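PDB 5NTH: putative aminopeptidase from Leishmania major, which probably acts as a manganese-dependent M17 leucyl aminopeptidase, removing residues from the N-termini of peptides, and binds the inhibitor actinonin beside two manganese ions. Local coordinates for residues A[117-121]-A[154-158]. Sequence-based numbering, arbitrary orientation.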
loop_
_atom_site.group_PDB
_atom_site.type_symbol
_atom_site.label_atom_id
_atom_site.label_comp_id
_atom_site.label_asym_id
_atom_site.label_seq_id
_atom_site.Cartn_x
_atom_site.Cartn_y
_atom_site.Cartn_z
ATOM N N ALA A 117 -22.438 16.381 29.410
ATOM C CA ALA A 117 -22.755 14.954 29.519
ATOM C C ALA A 117 -21.613 14.007 29.146
ATOM O O ALA A 117 -21.630 12.845 29.537
ATOM C CB ALA A 117 -23.971 14.641 28.670
ATOM N N ASP A 118 -20.656 14.491 28.377
ATOM C CA ASP A 118 -19.474 13.704 28.051
ATOM C C ASP A 118 -18.586 13.444 29.259
ATOM O O ASP A 118 -18.138 12.331 29.485
ATOM C CB ASP A 118 -18.641 14.329 26.897
ATOM C CG ASP A 118 -18.514 15.848 26.981
ATOM O OD1 ASP A 118 -18.717 16.441 28.066
ATOM O OD2 ASP A 118 -18.233 16.464 25.936
ATOM N N SER A 119 -18.319 14.489 30.014
ATOM C CA SER A 119 -17.517 14.369 31.209
ATOM C C SER A 119 -18.230 13.551 32.288
ATOM O O SER A 119 -17.606 12.803 33.026
ATOM C CB SER A 119 -17.168 15.761 31.699
ATOM O OG SER A 119 -16.389 16.411 30.710
ATOM N N MET A 120 -19.547 13.679 32.344
ATOM C CA MET A 120 -20.364 12.899 33.277
ATOM C C MET A 120 -20.199 11.426 32.998
ATOM O O MET A 120 -19.996 10.650 33.906
ATOM C CB MET A 120 -21.850 13.244 33.150
ATOM C CG MET A 120 -22.240 14.601 33.691
ATOM S SD MET A 120 -24.042 14.878 33.737
ATOM C CE MET A 120 -24.026 16.482 34.550
ATOM N N SER A 121 -20.300 11.066 31.728
ATOM C CA SER A 121 -20.053 9.698 31.290
ATOM C C SER A 121 -18.623 9.207 31.599
ATOM O O SER A 121 -18.453 8.088 32.091
ATOM C CB SER A 121 -20.407 9.559 29.808
ATOM O OG SER A 121 -21.802 9.319 29.686
ATOM N N ALA A 154 -26.307 10.108 29.941
ATOM C CA ALA A 154 -24.865 10.127 30.318
ATOM C C ALA A 154 -24.467 9.053 31.312
ATOM O O ALA A 154 -23.325 8.539 31.299
ATOM C CB ALA A 154 -24.481 11.478 30.886
ATOM N N VAL A 155 -25.404 8.723 32.180
ATOM C CA VAL A 155 -25.152 7.733 33.183
ATOM C C VAL A 155 -25.426 6.365 32.668
ATOM O O VAL A 155 -24.615 5.478 32.860
ATOM C CB VAL A 155 -26.025 7.969 34.416
ATOM C CG1 VAL A 155 -25.865 6.830 35.415
ATOM C CG2 VAL A 155 -25.642 9.290 35.074
ATOM N N ALA A 156 -26.584 6.180 32.058
ATOM C CA ALA A 156 -26.995 4.878 31.491
ATOM C C ALA A 156 -25.937 4.282 30.589
ATOM O O ALA A 156 -25.607 3.102 30.681
ATOM C CB ALA A 156 -28.275 5.029 30.692
ATOM N N ARG A 157 -25.382 5.139 29.736
ATOM C CA ARG A 157 -24.478 4.704 28.689
ATOM C C ARG A 157 -23.100 4.477 29.249
ATOM O O ARG A 157 -22.263 3.938 28.525
ATOM C CB ARG A 157 -24.404 5.732 27.544
ATOM C CG ARG A 157 -23.591 6.969 27.882
ATOM C CD ARG A 157 -23.515 7.935 26.714
ATOM N NE ARG A 157 -22.831 9.170 27.108
ATOM C CZ ARG A 157 -22.869 10.336 26.456
ATOM N NH1 ARG A 157 -23.560 10.452 25.326
ATOM N NH2 ARG A 157 -22.201 11.403 26.932
ATOM N N ALA A 158 -22.853 4.921 30.489
ATOM C CA ALA A 158 -21.531 4.831 31.113
ATOM C C ALA A 158 -21.400 3.661 32.092
ATOM O O ALA A 158 -20.348 3.454 32.686
ATOM C CB ALA A 158 -21.166 6.143 31.778
#
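Arg157 of segment 154-158 reaches across to Ser121 and Ala117 in the first turn of helix 117-127. From CB the chain sets out with CG between the backbone N and the carbonyl carbon (chi1 75°), then runs extended to NE. Arg157 CG and CD pass alongside Ser121, at 3.5 and 3.7 Å from Ser121 OG. Arg157 NE gives Ser121 OG a hydrogen bond of 2.8 Å, fairly straight at 161° and close to the guanidinium plane. Further out, Arg157 NH2 comes to Ala117 O at 3.0 Å, a weak, bent bond to an oxygen that also accepts the helical bond from Ser121 N. NH1 turns away to the carbonyl O of Gly453. Ser121 OG appears to donate in turn to Ala154 O, but the 2.4 Å between these two oxygens is too short to trust in detail. Beside these polar contacts, Ala154 CB packs against the CB atoms of Ala117 and Met120, both at 3.9 Å, and Ala158 CB lies against the backbone of Ser121. Helix 117-127 thus packs on the last part of helix 148-156 and the turn after it, consistent with the macro-like alpha/beta N-terminal domain of M17 aminopeptidases, away from the two-manganese site.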